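Peptidyl tryptophan dihydroxylase (PDB 7CTQ) catalyses the FAD-dependent dihydroxylation of a peptidyl tryptophan, a step essential for biogenesis of the tryptophylquinone cofactor of quinohemoprotein amine dehydrogenase. Local coordinates at residues A18-G23 and S280-A285; D256-G261 and V287-L292; E177-G182 and A216-D221. All blocks are in the same frame, centred on the assembly; numbering follows the deposited sequence.

In the fold
Contacts 1 and 2 adjoin in the FAD-binding core, their centres about 9 Å apart, and alternate along the chain. S281 OG lies 2.8 Å from G261 N, a probable hydrogen bond, and T20 CG2 of helix 15-27 packs on I289 CD1 at 4.0 Å, so this helix joins contact 1 to contact 2. G261 touches FAD directly. The side chain of A282 stands about 8 Å from FAD. The side chain of I258 is about 12 Å from FAD. Contact 3 belongs to the other sheet, its centre about 37 Å from that of contact 1 and 42 Å from that of contact 2. In the chain it is nested inside the loop closed by contact 1. Even so, the L179 side chain lies about 14 Å from FAD.

Contact 1. Residues A18-G23 and S280-A285; sequences AATAIG and SSALQA
T20 and A282 meet through a hydroxyl and a methyl: the oxygen OG1 of T20 lies 3.3 Å from CB of A282, matching the close approach of their CA atoms, 5.8 Å apart. The same OG1 also faces A285 CB at 4.1 Å, so two alanine methyls border one oxygen. Neither can bond it; its polar need is met by A16 O, one turn back in its own helix. The torsion explains this: with chi1 at -59°, OG1 is anti to the carbonyl carbon and beside the backbone N, where a helical threonine can reach the carbonyl four residues earlier.

The purely apolar part is a single methyl pair, A19 CB to A282 CB at 4.3 Å. Both CB atoms point across the interface, and the 127 Å² buried in all fits an interface of short side chains.

A backbone turn positions the two alanines: a type I turn runs from A282 to A285, closed by A285 N to A282 O at 3.1 Å, and it brings the two methyls onto the same side; Q284 at the N-cap then starts the next helix.

Helix 15-27, which contains the last glycine of a GxGxxG-type pattern consistent with a Rossmann dinucleotide fold, packs on the junction of helices 274-282 and 285-294. Helix 91-104 and strand 31-35 touch A21 of the first segment, whereas helix 299-327 touches S281, L283 and Q284.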
ATOM      1  N   ALA A  18      -3.953  -9.595  -7.154  1.00 45.46           N
ATOM      2  CA  ALA A  18      -3.550  -9.836  -8.539  1.00 38.67           C
ATOM      3  C   ALA A  18      -2.033  -9.896  -8.664  1.00 46.12           C
ATOM      4  O   ALA A  18      -1.484 -10.821  -9.280  1.00 39.55           O
ATOM      5  CB  ALA A  18      -4.118  -8.745  -9.443  1.00 46.78           C
ATOM      6  N   ALA A  19      -1.341  -8.909  -8.082  1.00 40.63           N
ATOM      7  CA  ALA A  19       0.116  -8.880  -8.108  1.00 41.35           C
ATOM      8  C   ALA A  19       0.706 -10.168  -7.553  1.00 35.10           C
ATOM      9  O   ALA A  19       1.566 -10.793  -8.181  1.00 42.96           O
ATOM     10  CB  ALA A  19       0.615  -7.669  -7.313  1.00 44.38           C
ATOM     11  N   THR A  20       0.235 -10.594  -6.380  1.00 38.67           N
ATOM     12  CA  THR A  20       0.781 -11.785  -5.738  1.00 36.90           C
ATOM     13  C   THR A  20       0.563 -13.026  -6.597  1.00 36.91           C
ATOM     14  O   THR A  20       1.483 -13.835  -6.796  1.00 33.69           O
ATOM     15  CB  THR A  20       0.143 -11.961  -4.354  1.00 41.52           C
ATOM     16  OG1 THR A  20       0.407 -10.797  -3.561  1.00 41.69           O
ATOM     17  CG2 THR A  20       0.685 -13.198  -3.655  1.00 36.59           C
ATOM     18  N   ALA A  21      -0.656 -13.184  -7.116  1.00 38.21           N
ATOM     19  CA  ALA A  21      -0.988 -14.303  -7.997  1.00 44.52           C
ATOM     20  C   ALA A  21      -0.016 -14.414  -9.167  1.00 39.47           C
ATOM     21  O   ALA A  21       0.503 -15.500  -9.464  1.00 42.05           O
ATOM     22  CB  ALA A  21      -2.421 -14.138  -8.509  1.00 37.92           C
ATOM     23  N   ILE A  22       0.241 -13.294  -9.848  1.00 38.34           N
ATOM     24  CA  ILE A  22       1.116 -13.328 -11.010  1.00 34.75           C
ATOM     25  C   ILE A  22       2.537 -13.661 -10.590  1.00 44.31           C
ATOM     26  O   ILE A  22       3.239 -14.417 -11.275  1.00 40.47           O
ATOM     27  CB  ILE A  22       1.037 -11.997 -11.774  1.00 44.11           C
ATOM     28  CG1 ILE A  22      -0.391 -11.788 -12.279  1.00 46.14           C
ATOM     29  CG2 ILE A  22       2.043 -11.977 -12.931  1.00 42.76           C
ATOM     30  CD1 ILE A  22      -0.577 -10.537 -13.072  1.00 64.42           C
ATOM     31  N   GLY A  23       2.975 -13.126  -9.448  1.00 37.19           N
ATOM     32  CA  GLY A  23       4.291 -13.474  -8.947  1.00 38.37           C
ATOM     33  C   GLY A  23       4.431 -14.961  -8.706  1.00 35.51           C
ATOM     34  O   GLY A  23       5.467 -15.558  -9.012  1.00 39.76           O
ATOM     35  N   SER A 280       3.610  -2.484  -3.146  1.00 34.67           N
ATOM     36  CA  SER A 280       4.857  -2.669  -2.398  1.00 30.54           C
ATOM     37  C   SER A 280       4.726  -3.768  -1.355  1.00 33.37           C
ATOM     38  O   SER A 280       5.686  -4.507  -1.091  1.00 37.13           O
ATOM     39  CB  SER A 280       5.260  -1.362  -1.715  1.00 33.64           C
ATOM     40  OG  SER A 280       5.494  -0.358  -2.687  1.00 45.55           O
ATOM     41  N   SER A 281       3.550  -3.873  -0.730  1.00 33.50           N
ATOM     42  CA  SER A 281       3.365  -4.866   0.317  1.00 32.68           C
ATOM     43  C   SER A 281       3.306  -6.272  -0.261  1.00 37.44           C
ATOM     44  O   SER A 281       3.624  -7.235   0.440  1.00 34.00           O
ATOM     45  CB  SER A 281       2.095  -4.556   1.107  1.00 40.92           C
ATOM     46  OG  SER A 281       0.939  -4.846   0.336  1.00 37.89           O
ATOM     47  N   ALA A 282       2.928  -6.405  -1.537  1.00 37.31           N
ATOM     48  CA  ALA A 282       2.837  -7.707  -2.186  1.00 39.07           C
ATOM     49  C   ALA A 282       4.088  -8.072  -2.968  1.00 38.22           C
ATOM     50  O   ALA A 282       4.215  -9.224  -3.402  1.00 36.87           O
ATOM     51  CB  ALA A 282       1.624  -7.746  -3.129  1.00 37.21           C
ATOM     52  N   LEU A 283       5.022  -7.128  -3.129  1.00 35.55           N
ATOM     53  CA  LEU A 283       6.154  -7.328  -4.027  1.00 37.91           C
ATOM     54  C   LEU A 283       6.959  -8.568  -3.656  1.00 40.65           C
ATOM     55  O   LEU A 283       7.331  -9.357  -4.529  1.00 36.27           O
ATOM     56  CB  LEU A 283       7.053  -6.087  -4.018  1.00 39.62           C
ATOM     57  CG  LEU A 283       8.294  -6.139  -4.920  1.00 51.51           C
ATOM     58  CD1 LEU A 283       7.909  -6.028  -6.398  1.00 45.72           C
ATOM     59  CD2 LEU A 283       9.349  -5.081  -4.536  1.00 37.90           C
ATOM     60  N   GLN A 284       7.242  -8.762  -2.371  1.00 31.79           N
ATOM     61  CA  GLN A 284       8.017  -9.922  -1.958  1.00 35.18           C
ATOM     62  C   GLN A 284       7.164 -10.975  -1.261  1.00 38.84           C
ATOM     63  O   GLN A 284       7.706 -11.924  -0.686  1.00 33.77           O
ATOM     64  CB  GLN A 284       9.202  -9.465  -1.099  1.00 32.66           C
ATOM     65  CG  GLN A 284      10.167  -8.645  -1.967  1.00 38.22           C
ATOM     66  CD  GLN A 284      11.235  -7.884  -1.193  1.00 52.42           C
ATOM     67  OE1 GLN A 284      11.320  -7.959   0.031  1.00 41.91           O
ATOM     68  NE2 GLN A 284      12.077  -7.156  -1.925  1.00 56.11           N
ATOM     69  N   ALA A 285       5.842 -10.853  -1.336  1.00 29.95           N
ATOM     70  CA  ALA A 285       4.976 -11.932  -0.865  1.00 35.08           C
ATOM     71  C   ALA A 285       5.243 -13.250  -1.589  1.00 39.65           C
ATOM     72  O   ALA A 285       5.338 -14.291  -0.912  1.00 35.09           O
ATOM     73  CB  ALA A 285       3.505 -11.505  -0.993  1.00 29.55           C
TER

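Contact 2. Residues D256-G261 and V287-L292; sequences DWIRVG and VVINTL
I258, with 66 Å² buried, is the main side chain of this contact and meets V288 and I289 of the facing helix. The setting is the Rossmann-type FAD-binding fold: strand 257-259 is an outermost strand of its mixed sheet, paired in parallel with strand 137-140, and helix 285-294 runs over it nearly antiparallel, the short axes 9.6 Å apart at 166°. The next residues lead to G261, which touches FAD.

The two branches of I258 divide the work. CG1 stands anti to the backbone N (chi1 -164°) and the chain continues extended, which carries CD1 out to V288 CG1 at 3.9 Å. CG2, held between backbone N and carbonyl carbon, instead meets I289 CD1 at 3.8 Å, the two side chains crossing at about a right angle. An alanine here would lose both branches and would probably leave V288 CG1 and I289 CD1 facing a gap between strand and helix.

L292 has 35 Å² buried, yet its nearest approach is loose, CD1 to W257 O at 4.4 Å, and so to backbone rather than to a side chain. I289 buries a similar 32 Å², and its other neighbours, F137, V139 and T20, tie the helix to strand 137-140 and helix 15-27.

Within the helix, V287 O accepts two bonds from one residue: T291 N at 2.9 Å and T291 OG1 at 2.7 Å arrive from opposite faces of the carbonyl plane, the hydroxyl tilted 23° from it.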
ATOM      1  N   ASP A 256       0.636 -21.220   6.803  1.00 37.95           N
ATOM      2  CA  ASP A 256       0.030 -21.537   5.518  1.00 46.26           C
ATOM      3  C   ASP A 256      -0.865 -20.407   5.047  1.00 38.79           C
ATOM      4  O   ASP A 256      -1.853 -20.645   4.345  1.00 45.98           O
ATOM      5  CB  ASP A 256      -0.771 -22.848   5.576  1.00 44.91           C
ATOM      6  CG  ASP A 256      -1.834 -22.853   6.678  1.00 55.18           C
ATOM      7  OD1 ASP A 256      -2.209 -21.773   7.186  1.00 59.88           O
ATOM      8  OD2 ASP A 256      -2.314 -23.954   7.030  1.00 63.73           O
ATOM      9  N   TRP A 257      -0.550 -19.172   5.429  1.00 36.02           N
ATOM     10  CA  TRP A 257      -1.339 -18.047   4.951  1.00 34.18           C
ATOM     11  C   TRP A 257      -0.502 -16.780   5.007  1.00 39.54           C
ATOM     12  O   TRP A 257       0.525 -16.712   5.688  1.00 33.99           O
ATOM     13  CB  TRP A 257      -2.641 -17.874   5.746  1.00 32.84           C
ATOM     14  CG  TRP A 257      -2.467 -17.532   7.197  1.00 47.56           C
ATOM     15  CD1 TRP A 257      -2.355 -18.410   8.238  1.00 42.31           C
ATOM     16  CD2 TRP A 257      -2.407 -16.217   7.774  1.00 42.50           C
ATOM     17  NE1 TRP A 257      -2.223 -17.722   9.423  1.00 56.44           N
ATOM     18  CE2 TRP A 257      -2.248 -16.376   9.164  1.00 49.32           C
ATOM     19  CE3 TRP A 257      -2.462 -14.926   7.248  1.00 40.24           C
ATOM     20  CZ2 TRP A 257      -2.144 -15.294  10.033  1.00 43.60           C
ATOM     21  CZ3 TRP A 257      -2.357 -13.848   8.115  1.00 47.40           C
ATOM     22  CH2 TRP A 257      -2.198 -14.041   9.492  1.00 45.49           C
ATOM     23  N   ILE A 258      -0.969 -15.775   4.288  1.00 34.15           N
ATOM     24  CA  ILE A 258      -0.293 -14.486   4.263  1.00 38.17           C
ATOM     25  C   ILE A 258      -1.334 -13.431   3.939  1.00 34.40           C
ATOM     26  O   ILE A 258      -2.271 -13.680   3.175  1.00 42.56           O
ATOM     27  CB  ILE A 258       0.885 -14.494   3.256  1.00 37.31           C
ATOM     28  CG1 ILE A 258       1.828 -13.319   3.515  1.00 37.57           C
ATOM     29  CG2 ILE A 258       0.405 -14.483   1.780  1.00 27.78           C
ATOM     30  CD1 ILE A 258       3.033 -13.346   2.612  1.00 33.72           C
ATOM     31  N   ARG A 259      -1.198 -12.267   4.562  1.00 33.22           N
ATOM     32  CA  ARG A 259      -1.953 -11.088   4.179  1.00 33.75           C
ATOM     33  C   ARG A 259      -1.091 -10.167   3.321  1.00 37.85           C
ATOM     34  O   ARG A 259       0.094  -9.956   3.607  1.00 34.03           O
ATOM     35  CB  ARG A 259      -2.457 -10.332   5.415  1.00 40.31           C
ATOM     36  CG  ARG A 259      -3.757 -10.890   5.978  1.00 40.90           C
ATOM     37  CD  ARG A 259      -3.987 -10.476   7.412  1.00 49.77           C
ATOM     38  NE  ARG A 259      -4.837  -9.296   7.504  1.00 57.29           N
ATOM     39  CZ  ARG A 259      -6.099  -9.316   7.915  1.00 41.50           C
ATOM     40  NH1 ARG A 259      -6.668 -10.456   8.269  1.00 51.97           N
ATOM     41  NH2 ARG A 259      -6.790  -8.189   7.977  1.00 49.28           N
ATOM     42  N   VAL A 260      -1.701  -9.603   2.277  1.00 35.88           N
ATOM     43  CA  VAL A 260      -1.038  -8.655   1.393  1.00 33.01           C
ATOM     44  C   VAL A 260      -1.946  -7.459   1.181  1.00 35.11           C
ATOM     45  O   VAL A 260      -3.157  -7.513   1.412  1.00 37.49           O
ATOM     46  CB  VAL A 260      -0.644  -9.270   0.033  1.00 30.80           C
ATOM     47  CG1 VAL A 260       0.396 -10.356   0.230  1.00 30.97           C
ATOM     48  CG2 VAL A 260      -1.876  -9.815  -0.703  1.00 36.72           C
ATOM     49  N   GLY A 261      -1.334  -6.357   0.751  1.00 34.10           N
ATOM     50  CA  GLY A 261      -2.125  -5.181   0.439  1.00 31.95           C
ATOM     51  C   GLY A 261      -2.716  -4.517   1.672  1.00 42.77           C
ATOM     52  O   GLY A 261      -2.153  -4.558   2.773  1.00 35.76           O
ATOM     53  N   VAL A 287       7.996 -14.634  -2.721  1.00 30.20           N
ATOM     54  CA  VAL A 287       9.137 -15.388  -2.209  1.00 32.98           C
ATOM     55  C   VAL A 287       8.868 -15.874  -0.787  1.00 32.70           C
ATOM     56  O   VAL A 287       9.404 -16.914  -0.366  1.00 34.56           O
ATOM     57  CB  VAL A 287      10.459 -14.592  -2.286  1.00 30.16           C
ATOM     58  CG1 VAL A 287      10.983 -14.530  -3.727  1.00 33.57           C
ATOM     59  CG2 VAL A 287      10.290 -13.192  -1.708  1.00 39.74           C
ATOM     60  N   VAL A 288       8.074 -15.135  -0.010  1.00 31.16           N
ATOM     61  CA  VAL A 288       7.748 -15.606   1.336  1.00 31.44           C
ATOM     62  C   VAL A 288       6.931 -16.891   1.236  1.00 36.50           C
ATOM     63  O   VAL A 288       7.234 -17.900   1.887  1.00 32.39           O
ATOM     64  CB  VAL A 288       7.018 -14.505   2.134  1.00 33.70           C
ATOM     65  CG1 VAL A 288       6.453 -15.055   3.449  1.00 26.97           C
ATOM     66  CG2 VAL A 288       7.987 -13.324   2.444  1.00 29.01           C
ATOM     67  N   ILE A 289       5.907 -16.877   0.378  1.00 33.93           N
ATOM     68  CA  ILE A 289       5.099 -18.073   0.115  1.00 34.74           C
ATOM     69  C   ILE A 289       5.980 -19.214  -0.386  1.00 36.85           C
ATOM     70  O   ILE A 289       5.881 -20.356   0.080  1.00 40.73           O
ATOM     71  CB  ILE A 289       3.979 -17.722  -0.880  1.00 36.29           C
ATOM     72  CG1 ILE A 289       3.085 -16.642  -0.269  1.00 33.39           C
ATOM     73  CG2 ILE A 289       3.151 -18.965  -1.294  1.00 33.51           C
ATOM     74  CD1 ILE A 289       2.115 -16.002  -1.235  1.00 36.71           C
ATOM     75  N   ASN A 290       6.860 -18.916  -1.346  1.00 36.59           N
ATOM     76  CA  ASN A 290       7.765 -19.923  -1.886  1.00 37.80           C
ATOM     77  C   ASN A 290       8.590 -20.576  -0.781  1.00 42.02           C
ATOM     78  O   ASN A 290       8.802 -21.800  -0.785  1.00 31.88           O
ATOM     79  CB  ASN A 290       8.668 -19.276  -2.946  1.00 32.24           C
ATOM     80  CG  ASN A 290       9.555 -20.274  -3.647  1.00 35.60           C
ATOM     81  OD1 ASN A 290       9.076 -21.271  -4.199  1.00 38.07           O
ATOM     82  ND2 ASN A 290      10.866 -20.020  -3.629  1.00 35.94           N
ATOM     83  N   THR A 291       9.034 -19.781   0.195  1.00 33.52           N
ATOM     84  CA  THR A 291       9.737 -20.352   1.335  1.00 33.14           C
ATOM     85  C   THR A 291       8.795 -21.191   2.186  1.00 38.05           C
ATOM     86  O   THR A 291       9.149 -22.298   2.605  1.00 37.21           O
ATOM     87  CB  THR A 291      10.385 -19.250   2.173  1.00 36.02           C
ATOM     88  OG1 THR A 291      11.061 -18.327   1.301  1.00 33.54           O
ATOM     89  CG2 THR A 291      11.401 -19.861   3.168  1.00 31.39           C
ATOM     90  N   LEU A 292       7.581 -20.698   2.417  1.00 27.64           N
ATOM     91  CA  LEU A 292       6.663 -21.403   3.294  1.00 36.91           C
ATOM     92  C   LEU A 292       6.314 -22.779   2.733  1.00 46.80           C
ATOM     93  O   LEU A 292       6.043 -23.714   3.500  1.00 41.41           O
ATOM     94  CB  LEU A 292       5.404 -20.557   3.507  1.00 28.92           C
ATOM     95  CG  LEU A 292       5.580 -19.322   4.414  1.00 39.42           C
ATOM     96  CD1 LEU A 292       4.313 -18.505   4.474  1.00 32.75           C
ATOM     97  CD2 LEU A 292       6.013 -19.709   5.825  1.00 35.34           C
TER

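Contact 3. Residues E177-G182 and A216-D221; sequences ESLADG and AARRAD
R218 NH2 donates to D181 OD2 at 2.6 Å, the shorter half of a two-bond salt bridge. In the other half, R218 NH1 reaches D181 OD1 at 3.0 Å. The guanidinium therefore grips the carboxylate end-on, one terminal nitrogen to each oxygen, and the two flat groups are nearly coplanar, their planes 28° apart. OD1 is met at its syn lone pair and OD2 on its syn side, slightly out of the carboxylate plane. Both hydrogen bonds are moderately bent, with an N-H...O angle of 149° for NH2 to OD2 and nearly the same for NH1 to OD1. Two bonds to a flat partner should restrain rotation of the guanidinium, and the opposed charges would be expected to stabilise each other at this partly exposed site.

R218 reaches across from the helix and D181 from the hairpin. R218 runs extended from CG to NE, which carries its guanidinium out from the helix to D181, while D181 has CG between its backbone N and carbonyl carbon (chi1 62°), which turns the carboxylate to the helix.

D181 belongs to the turn of a beta hairpin joining the antiparallel strands 173-179 and 182-188, where L179 N bonds G182 O at 2.8 Å. The bridge thus fastens the hairpin end to helix 208-220 at the protein surface.

The CD1 methyl of L179 comes up to the guanidinium obliquely, 4.1 Å from R218 NH1, a van der Waals approach. R218 NH2 has a second partner in Y214 OH, one turn earlier in the same helix. Beyond the bridge, W196 and L200 of strand 193-201 touch the R218 side chain, and V198 of that strand touches L179.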
ATOM      1  N   GLU A 177      -8.703  20.217  -2.181  1.00 43.18           N
ATOM      2  CA  GLU A 177      -8.677  21.439  -1.389  1.00 42.28           C
ATOM      3  C   GLU A 177      -8.571  21.091   0.087  1.00 49.85           C
ATOM      4  O   GLU A 177      -9.233  20.168   0.580  1.00 41.24           O
ATOM      5  CB  GLU A 177      -9.901  22.344  -1.635  1.00 50.49           C
ATOM      6  CG  GLU A 177     -11.243  21.750  -1.253  1.00 49.17           C
ATOM      7  CD  GLU A 177     -12.409  22.744  -1.371  1.00 57.28           C
ATOM      8  OE1 GLU A 177     -12.213  23.972  -1.218  1.00 53.19           O
ATOM      9  OE2 GLU A 177     -13.539  22.279  -1.617  1.00 49.39           O
ATOM     10  N   SER A 178      -7.706  21.830   0.770  1.00 41.70           N
ATOM     11  CA  SER A 178      -7.605  21.784   2.217  1.00 41.27           C
ATOM     12  C   SER A 178      -8.782  22.534   2.833  1.00 45.36           C
ATOM     13  O   SER A 178      -9.064  23.683   2.472  1.00 44.36           O
ATOM     14  CB  SER A 178      -6.271  22.396   2.650  1.00 36.97           C
ATOM     15  OG  SER A 178      -6.359  23.050   3.901  1.00 48.98           O
ATOM     16  N   LEU A 179      -9.479  21.876   3.748  1.00 34.99           N
ATOM     17  CA  LEU A 179     -10.528  22.492   4.544  1.00 40.27           C
ATOM     18  C   LEU A 179     -10.026  22.738   5.964  1.00 46.65           C
ATOM     19  O   LEU A 179      -8.921  22.335   6.346  1.00 39.98           O
ATOM     20  CB  LEU A 179     -11.780  21.618   4.541  1.00 42.31           C
ATOM     21  CG  LEU A 179     -12.113  20.998   3.185  1.00 47.78           C
ATOM     22  CD1 LEU A 179     -13.084  19.858   3.370  1.00 51.74           C
ATOM     23  CD2 LEU A 179     -12.693  22.053   2.227  1.00 53.98           C
ATOM     24  N   ALA A 180     -10.865  23.405   6.760  1.00 44.68           N
ATOM     25  CA  ALA A 180     -10.471  23.766   8.117  1.00 55.23           C
ATOM     26  C   ALA A 180     -10.284  22.538   9.004  1.00 44.79           C
ATOM     27  O   ALA A 180      -9.416  22.543   9.881  1.00 44.00           O
ATOM     28  CB  ALA A 180     -11.510  24.711   8.727  1.00 52.82           C
ATOM     29  N   ASP A 181     -11.080  21.490   8.792  1.00 36.93           N
ATOM     30  CA  ASP A 181     -11.111  20.310   9.653  1.00 33.10           C
ATOM     31  C   ASP A 181     -11.021  19.033   8.823  1.00 37.24           C
ATOM     32  O   ASP A 181     -11.518  17.974   9.225  1.00 37.10           O
ATOM     33  CB  ASP A 181     -12.366  20.308  10.531  1.00 34.38           C
ATOM     34  CG  ASP A 181     -13.663  20.252   9.709  1.00 47.72           C
ATOM     35  OD1 ASP A 181     -13.638  20.655   8.526  1.00 42.99           O
ATOM     36  OD2 ASP A 181     -14.704  19.809  10.238  1.00 43.75           O
ATOM     37  N   GLY A 182     -10.408  19.125   7.650  1.00 35.85           N
ATOM     38  CA  GLY A 182     -10.304  17.977   6.778  1.00 36.57           C
ATOM     39  C   GLY A 182      -9.764  18.407   5.434  1.00 34.58           C
ATOM     40  O   GLY A 182      -9.291  19.531   5.264  1.00 37.88           O
ATOM     41  N   ALA A 216     -24.055  17.233   1.854  1.00 36.14           N
ATOM     42  CA  ALA A 216     -24.639  18.261   0.995  1.00 32.60           C
ATOM     43  C   ALA A 216     -24.189  19.650   1.425  1.00 30.56           C
ATOM     44  O   ALA A 216     -23.762  20.461   0.595  1.00 36.54           O
ATOM     45  CB  ALA A 216     -26.166  18.144   1.009  1.00 35.80           C
ATOM     46  N   ALA A 217     -24.216  19.930   2.728  1.00 33.78           N
ATOM     47  CA  ALA A 217     -23.801  21.253   3.183  1.00 30.63           C
ATOM     48  C   ALA A 217     -22.332  21.523   2.882  1.00 38.67           C
ATOM     49  O   ALA A 217     -21.967  22.654   2.524  1.00 39.38           O
ATOM     50  CB  ALA A 217     -24.086  21.417   4.673  1.00 32.03           C
ATOM     51  N   ARG A 218     -21.466  20.506   3.029  1.00 37.59           N
ATOM     52  CA  ARG A 218     -20.044  20.705   2.741  1.00 35.51           C
ATOM     53  C   ARG A 218     -19.806  20.953   1.255  1.00 36.44           C
ATOM     54  O   ARG A 218     -19.038  21.855   0.883  1.00 32.57           O
ATOM     55  CB  ARG A 218     -19.227  19.501   3.230  1.00 31.54           C
ATOM     56  CG  ARG A 218     -18.930  19.547   4.722  1.00 39.25           C
ATOM     57  CD  ARG A 218     -17.761  18.637   5.086  1.00 49.20           C
ATOM     58  NE  ARG A 218     -17.532  18.596   6.524  1.00 46.79           N
ATOM     59  CZ  ARG A 218     -16.594  19.294   7.159  1.00 48.03           C
ATOM     60  NH1 ARG A 218     -15.770  20.097   6.494  1.00 45.27           N
ATOM     61  NH2 ARG A 218     -16.491  19.189   8.473  1.00 52.28           N
ATOM     62  N   ARG A 219     -20.454  20.166   0.386  1.00 29.89           N
ATOM     63  CA  ARG A 219     -20.328  20.405  -1.050  1.00 35.97           C
ATOM     64  C   ARG A 219     -20.893  21.767  -1.432  1.00 39.55           C
ATOM     65  O   ARG A 219     -20.291  22.496  -2.233  1.00 39.08           O
ATOM     66  CB  ARG A 219     -21.019  19.292  -1.838  1.00 37.11           C
ATOM     67  CG  ARG A 219     -20.305  17.963  -1.744  1.00 40.36           C
ATOM     68  CD  ARG A 219     -21.159  16.854  -2.294  1.00 42.72           C
ATOM     69  NE  ARG A 219     -21.413  17.077  -3.692  1.00 51.96           N
ATOM     70  CZ  ARG A 219     -22.514  16.716  -4.327  1.00 37.67           C
ATOM     71  NH1 ARG A 219     -23.500  16.088  -3.702  1.00 37.06           N
ATOM     72  NH2 ARG A 219     -22.612  16.994  -5.610  1.00 42.33           N
ATOM     73  N   ALA A 220     -22.034  22.146  -0.849  1.00 40.07           N
ATOM     74  CA  ALA A 220     -22.619  23.451  -1.143  1.00 35.01           C
ATOM     75  C   ALA A 220     -21.725  24.602  -0.702  1.00 40.90           C
ATOM     76  O   ALA A 220     -21.860  25.714  -1.221  1.00 38.07           O
ATOM     77  CB  ALA A 220     -23.986  23.577  -0.470  1.00 43.64           C
ATOM     78  N   ASP A 221     -20.819  24.367   0.238  1.00 38.90           N
ATOM     79  CA  ASP A 221     -19.980  25.431   0.754  1.00 38.71           C
ATOM     80  C   ASP A 221     -18.688  25.600  -0.032  1.00 36.21           C
ATOM     81  O   ASP A 221     -17.910  26.508   0.275  1.00 45.51           O
ATOM     82  CB  ASP A 221     -19.660  25.177   2.234  1.00 44.95           C
ATOM     83  CG  ASP A 221     -20.879  25.354   3.146  1.00 55.58           C
ATOM     84  OD1 ASP A 221     -21.977  25.713   2.647  1.00 51.10           O
ATOM     85  OD2 ASP A 221     -20.736  25.121   4.371  1.00 58.52           O
TER